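Local coordinates for protein haloperoxidase (Corallina officinalis, PDB 1QHB) that catalyses the vanadate-dependent bromination of organic substrates with bromide and hydrogen peroxide, as a dodecamer whose subunits each bind one calcium ion for stability, at residues A160-M165 with F465-A470; S415-A420 with E430-V435. All coordinates share one frame; numbering follows the deposited sequence.

Interaction 1: residues A160-M165 with F465-A470; sequences AELYLM and FLLPMA
Tyr163 reaches from helix 153-167 to the extended loop 465-470, and its phenol does two jobs there. The hydroxyl OH gives a hydrogen bond of 2.7 Å to the backbone O of Phe465, approaching nearly along the C=O axis. Its ring meanwhile lies against Leu467: methyl CD1 sits over one face in a CH-pi contact, 4.2 Å from the ring centroid and 25° off the normal, displaced toward the rim. The carbonyl O of Leu466 comes to the ring edge instead, 3.7 Å from Tyr163 CE1, and takes a hydrogen bond from Asn449 of helix 439-456.

Two torsions bring the partners together. Tyr163 CG stands opposite its own carbonyl carbon (chi1 -88°), which carries the ring out from the helix toward the loop. Leu467 turns the other way, CG anti to the backbone N (chi1 171°), and the same CD1 that covers the ring also touches the helix backbone, 3.5 Å from Leu162 O and 4.1 Å from Leu162 CB. Tyrosine suits this place because it pairs an apolar face with a polar end, and the branched leucine covers that face without needing a polar mate. The phenol thus gives a partner to a carbonyl of an irregular, buried loop, while the packing of Leu467, with Ile414 and Ile441 also against the side chain, probably limits how the ring can turn.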
loop_
_atom_site.group_PDB
_atom_site.type_symbol
_atom_site.label_atom_id
_atom_site.label_comp_id
_atom_site.label_asym_id
_atom_site.label_seq_id
_atom_site.Cartn_x
_atom_site.Cartn_y
_atom_site.Cartn_z
ATOM N N ALA A 160 -23.642 -55.398 3.490
ATOM C CA ALA A 160 -23.514 -56.836 3.176
ATOM C C ALA A 160 -22.051 -57.234 3.248
ATOM O O ALA A 160 -21.696 -58.221 3.885
ATOM C CB ALA A 160 -24.018 -57.162 1.778
ATOM N N GLU A 161 -21.202 -56.379 2.606
ATOM C CA GLU A 161 -19.775 -56.675 2.641
ATOM C C GLU A 161 -19.209 -56.665 4.036
ATOM O O GLU A 161 -18.347 -57.521 4.338
ATOM C CB GLU A 161 -19.041 -55.679 1.740
ATOM C CG GLU A 161 -17.514 -55.770 1.842
ATOM C CD GLU A 161 -16.863 -54.815 0.868
ATOM O OE1 GLU A 161 -17.119 -53.605 1.059
ATOM O OE2 GLU A 161 -16.135 -55.295 -0.028
ATOM N N LEU A 162 -19.634 -55.783 4.925
ATOM C CA LEU A 162 -19.103 -55.749 6.295
ATOM C C LEU A 162 -19.582 -56.915 7.127
ATOM O O LEU A 162 -18.835 -57.346 8.047
ATOM C CB LEU A 162 -19.538 -54.474 7.048
ATOM C CG LEU A 162 -19.056 -53.139 6.505
ATOM C CD1 LEU A 162 -19.570 -51.957 7.311
ATOM C CD2 LEU A 162 -17.544 -53.117 6.435
ATOM N N TYR A 163 -20.834 -57.348 6.941
ATOM C CA TYR A 163 -21.313 -58.518 7.722
ATOM C C TYR A 163 -20.549 -59.767 7.287
ATOM O O TYR A 163 -20.130 -60.603 8.098
ATOM C CB TYR A 163 -22.799 -58.762 7.460
ATOM C CG TYR A 163 -23.752 -58.001 8.375
ATOM C CD1 TYR A 163 -23.905 -58.344 9.701
ATOM C CD2 TYR A 163 -24.572 -57.028 7.861
ATOM C CE1 TYR A 163 -24.778 -57.687 10.546
ATOM C CE2 TYR A 163 -25.470 -56.357 8.670
ATOM C CZ TYR A 163 -25.547 -56.685 9.998
ATOM O OH TYR A 163 -26.435 -55.986 10.780
ATOM N N LEU A 164 -20.255 -59.929 6.023
ATOM C CA LEU A 164 -19.505 -61.087 5.525
ATOM C C LEU A 164 -18.057 -61.043 5.975
ATOM O O LEU A 164 -17.484 -62.104 6.283
ATOM C CB LEU A 164 -19.600 -61.219 4.008
ATOM C CG LEU A 164 -21.032 -61.588 3.581
ATOM C CD1 LEU A 164 -21.250 -61.187 2.147
ATOM C CD2 LEU A 164 -21.259 -63.108 3.763
ATOM N N MET A 165 -17.490 -59.829 6.127
ATOM C CA MET A 165 -16.129 -59.743 6.618
ATOM C C MET A 165 -16.134 -60.175 8.081
ATOM O O MET A 165 -15.187 -60.791 8.492
ATOM C CB MET A 165 -15.565 -58.342 6.581
ATOM C CG MET A 165 -15.211 -57.888 5.172
ATOM S SD MET A 165 -14.887 -56.112 5.269
ATOM C CE MET A 165 -14.005 -55.913 3.715
ATOM N N PHE A 465 -29.218 -59.124 15.385
ATOM C CA PHE A 465 -28.693 -59.033 14.022
ATOM C C PHE A 465 -27.571 -57.987 13.976
ATOM O O PHE A 465 -27.218 -57.514 12.905
ATOM C CB PHE A 465 -29.800 -58.722 13.011
ATOM C CG PHE A 465 -30.919 -59.750 13.112
ATOM C CD1 PHE A 465 -30.834 -60.959 12.436
ATOM C CD2 PHE A 465 -32.043 -59.484 13.871
ATOM C CE1 PHE A 465 -31.855 -61.884 12.533
ATOM C CE2 PHE A 465 -33.070 -60.419 13.964
ATOM C CZ PHE A 465 -32.973 -61.637 13.320
ATOM N N LEU A 466 -27.003 -57.579 15.118
ATOM C CA LEU A 466 -25.945 -56.626 15.193
ATOM C C LEU A 466 -24.696 -57.050 14.417
ATOM O O LEU A 466 -24.415 -58.238 14.219
ATOM C CB LEU A 466 -25.570 -56.438 16.659
ATOM C CG LEU A 466 -26.751 -55.931 17.511
ATOM C CD1 LEU A 466 -26.376 -56.195 18.963
ATOM C CD2 LEU A 466 -27.080 -54.484 17.216
ATOM N N LEU A 467 -23.927 -56.039 13.977
ATOM C CA LEU A 467 -22.680 -56.358 13.260
ATOM C C LEU A 467 -21.637 -56.682 14.318
ATOM O O LEU A 467 -21.318 -55.874 15.201
ATOM C CB LEU A 467 -22.305 -55.115 12.421
ATOM C CG LEU A 467 -20.922 -55.150 11.760
ATOM C CD1 LEU A 467 -20.894 -56.061 10.562
ATOM C CD2 LEU A 467 -20.532 -53.759 11.242
ATOM N N PRO A 468 -21.057 -57.872 14.294
ATOM C CA PRO A 468 -20.041 -58.277 15.244
ATOM C C PRO A 468 -18.841 -57.355 15.110
ATOM O O PRO A 468 -18.338 -57.173 14.008
ATOM C CB PRO A 468 -19.763 -59.739 14.932
ATOM C CG PRO A 468 -20.916 -60.220 14.084
ATOM C CD PRO A 468 -21.345 -58.975 13.315
ATOM N N MET A 469 -18.348 -56.788 16.227
ATOM C CA MET A 469 -17.194 -55.919 16.170
ATOM C C MET A 469 -15.916 -56.665 16.463
ATOM O O MET A 469 -15.890 -57.541 17.299
ATOM C CB MET A 469 -17.361 -54.727 17.132
ATOM C CG MET A 469 -18.645 -53.940 16.853
ATOM S SD MET A 469 -18.629 -53.278 15.147
ATOM C CE MET A 469 -17.513 -52.025 15.524
ATOM N N ALA A 470 -14.772 -56.327 15.849
ATOM C CA ALA A 470 -13.530 -56.987 16.234
ATOM C C ALA A 470 -12.971 -56.348 17.506
ATOM O O ALA A 470 -12.121 -56.962 18.176
ATOM C CB ALA A 470 -12.433 -56.968 15.198
#

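Interaction 2: residues S415-A420 with E430-V435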
loop_
_atom_site.group_PDB
_atom_site.type_symbol
_atom_site.label_atom_id
_atom_site.label_comp_id
_atom_site.label_asym_id
_atom_site.label_seq_id
_atom_site.Cartn_x
_atom_site.Cartn_y
_atom_site.Cartn_z
ATOM N N SER A 415 -30.909 -54.466 13.461
ATOM C CA SER A 415 -31.364 -55.435 14.450
ATOM C C SER A 415 -32.718 -55.063 15.042
ATOM O O SER A 415 -33.650 -55.883 15.135
ATOM C CB SER A 415 -30.315 -55.580 15.568
ATOM O OG SER A 415 -30.664 -56.823 16.212
ATOM N N VAL A 416 -32.879 -53.802 15.454
ATOM C CA VAL A 416 -34.143 -53.327 16.016
ATOM C C VAL A 416 -35.284 -53.458 15.024
ATOM O O VAL A 416 -36.347 -53.949 15.412
ATOM C CB VAL A 416 -33.993 -51.880 16.484
ATOM C CG1 VAL A 416 -35.320 -51.214 16.820
ATOM C CG2 VAL A 416 -33.048 -51.885 17.672
ATOM N N ASN A 417 -35.126 -53.018 13.761
ATOM C CA ASN A 417 -36.207 -53.150 12.788
ATOM C C ASN A 417 -36.635 -54.586 12.513
ATOM O O ASN A 417 -37.838 -54.902 12.358
ATOM C CB ASN A 417 -35.730 -52.531 11.478
ATOM C CG ASN A 417 -36.550 -52.721 10.229
ATOM O OD1 ASN A 417 -36.652 -53.767 9.583
ATOM N ND2 ASN A 417 -37.195 -51.654 9.767
ATOM N N LYS A 418 -35.665 -55.460 12.284
ATOM C CA LYS A 418 -35.984 -56.857 11.998
ATOM C C LYS A 418 -36.646 -57.528 13.223
ATOM O O LYS A 418 -37.649 -58.226 13.031
ATOM C CB LYS A 418 -34.726 -57.609 11.570
ATOM C CG LYS A 418 -34.962 -59.074 11.223
ATOM C CD LYS A 418 -33.967 -59.518 10.153
ATOM C CE LYS A 418 -34.261 -60.927 9.671
ATOM N NZ LYS A 418 -35.582 -61.030 9.005
ATOM N N ASN A 419 -36.210 -57.326 14.464
ATOM C CA ASN A 419 -36.864 -57.876 15.633
ATOM C C ASN A 419 -38.284 -57.330 15.769
ATOM O O ASN A 419 -39.241 -58.115 15.978
ATOM C CB ASN A 419 -36.086 -57.578 16.918
ATOM C CG ASN A 419 -34.986 -58.616 17.069
ATOM O OD1 ASN A 419 -35.293 -59.810 17.063
ATOM N ND2 ASN A 419 -33.740 -58.204 17.191
ATOM N N ALA A 420 -38.496 -56.026 15.583
ATOM C CA ALA A 420 -39.850 -55.468 15.616
ATOM C C ALA A 420 -40.726 -56.098 14.541
ATOM O O ALA A 420 -41.915 -56.378 14.714
ATOM C CB ALA A 420 -39.844 -53.973 15.331
ATOM N N GLU A 430 -37.395 -46.795 7.601
ATOM C CA GLU A 430 -36.394 -46.312 6.662
ATOM C C GLU A 430 -35.404 -47.410 6.308
ATOM O O GLU A 430 -34.836 -47.359 5.221
ATOM C CB GLU A 430 -35.653 -45.101 7.243
ATOM C CG GLU A 430 -36.588 -43.958 7.632
ATOM C CD GLU A 430 -36.997 -44.021 9.083
ATOM O OE1 GLU A 430 -37.260 -45.130 9.592
ATOM O OE2 GLU A 430 -37.080 -43.041 9.852
ATOM N N VAL A 431 -35.142 -48.402 7.194
ATOM C CA VAL A 431 -34.217 -49.455 6.767
ATOM C C VAL A 431 -34.941 -50.710 6.292
ATOM O O VAL A 431 -34.274 -51.741 6.132
ATOM C CB VAL A 431 -33.156 -49.733 7.836
ATOM C CG1 VAL A 431 -32.355 -48.441 8.122
ATOM C CG2 VAL A 431 -33.705 -50.258 9.131
ATOM N N ASP A 432 -36.224 -50.664 5.902
ATOM C CA ASP A 432 -36.931 -51.905 5.566
ATOM C C ASP A 432 -36.294 -52.620 4.381
ATOM O O ASP A 432 -36.178 -53.837 4.270
ATOM C CB ASP A 432 -38.380 -51.577 5.142
ATOM C CG ASP A 432 -39.329 -51.415 6.301
ATOM O OD1 ASP A 432 -38.947 -51.590 7.471
ATOM O OD2 ASP A 432 -40.508 -51.093 6.024
ATOM N N VAL A 433 -35.912 -51.838 3.374
ATOM C CA VAL A 433 -35.299 -52.421 2.181
ATOM C C VAL A 433 -33.903 -52.938 2.472
ATOM O O VAL A 433 -33.523 -53.982 1.962
ATOM C CB VAL A 433 -35.302 -51.384 1.073
ATOM C CG1 VAL A 433 -34.574 -51.863 -0.180
ATOM C CG2 VAL A 433 -36.748 -51.034 0.736
ATOM N N LEU A 434 -33.169 -52.254 3.334
ATOM C CA LEU A 434 -31.830 -52.712 3.727
ATOM C C LEU A 434 -31.984 -54.068 4.414
ATOM O O LEU A 434 -31.317 -55.038 4.041
ATOM C CB LEU A 434 -31.228 -51.617 4.608
ATOM C CG LEU A 434 -29.932 -51.818 5.383
ATOM C CD1 LEU A 434 -28.742 -52.154 4.513
ATOM C CD2 LEU A 434 -29.612 -50.544 6.161
ATOM N N VAL A 435 -32.951 -54.192 5.335
ATOM C CA VAL A 435 -33.167 -55.478 6.009
ATOM C C VAL A 435 -33.638 -56.544 5.035
ATOM O O VAL A 435 -33.103 -57.657 5.054
ATOM C CB VAL A 435 -34.165 -55.323 7.178
ATOM C CG1 VAL A 435 -34.609 -56.645 7.759
ATOM C CG2 VAL A 435 -33.560 -54.450 8.257
#
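Asn417 bridges two consecutive helices of the vanadium haloperoxidase fold: it projects from helix 407-422 toward the start of helix 432-437, where Val431 holds the N-cap position. Its CB packs 3.8 Å from methyl CG2 of Val431, the two side chains running antiparallel alongside each other. CG stands anti to the backbone N (chi1 170°), carrying the amide across to the neighbouring helix, and lies 3.9 Å from the same Val431 CG2. There the two ends of the amide part company. OD1 rests against methyl CG2 of Val435, at 3.4 Å. ND2 gives a hydrogen bond of 2.9 Å to OD1 of Asp432, nearly straight at 169°, with the acceptor lying in the amide plane. The carboxylate does not share that plane; it is turned 66° away, and ND2 approaches OD1 almost in line with its bond to CG. ND2 also gives a hydrogen bond to the carbonyl O of Phe428 in the connecting loop, so the one amide nitrogen ties both the loop and the new helix to helix 407-422.

Asparagine suits the site because a short, flat amide can donate twice from one nitrogen, while valines at the N-cap and in the first turn of the facing helix supply compact branched surfaces that need no polar partner. A leucine in place of Asn417 would probably leave the Phe428 carbonyl and the Asp432 carboxylate without this donor and set the Asp432 side chain free to turn. Asp432 is exposed, whereas Val431 and Val435 are buried, so the bond to Asp432 lies at the solvent side of the contact. The next residue, Lys418, extends the packing with its aliphatic part, its CD lying 3.8 Å from methyl CG1 of Val435.

The two contacts lie with their centres about 15 Å apart, and interaction 2 is nested within the long chain loop that interaction 1 closes. They meet directly at Phe465: its backbone N is probably hydrogen-bonded to Ser415 OG at 2.8 Å, and its ring atom CE2 packs 3.6 Å from Lys418 CG. Helix 407-422 thus faces helix 432-437 through Asn417 and loop 465-470 through Ser415 and Lys418. Interaction 1 is the nearer to the vanadate pocket: the side chain of Leu162 is about 6 Å from that of His551, and that of Leu467 about 8 Å from that of Arg406, both probably vanadate-binding residues. Interaction 2 lies away from the vanadate pocket and the calcium site.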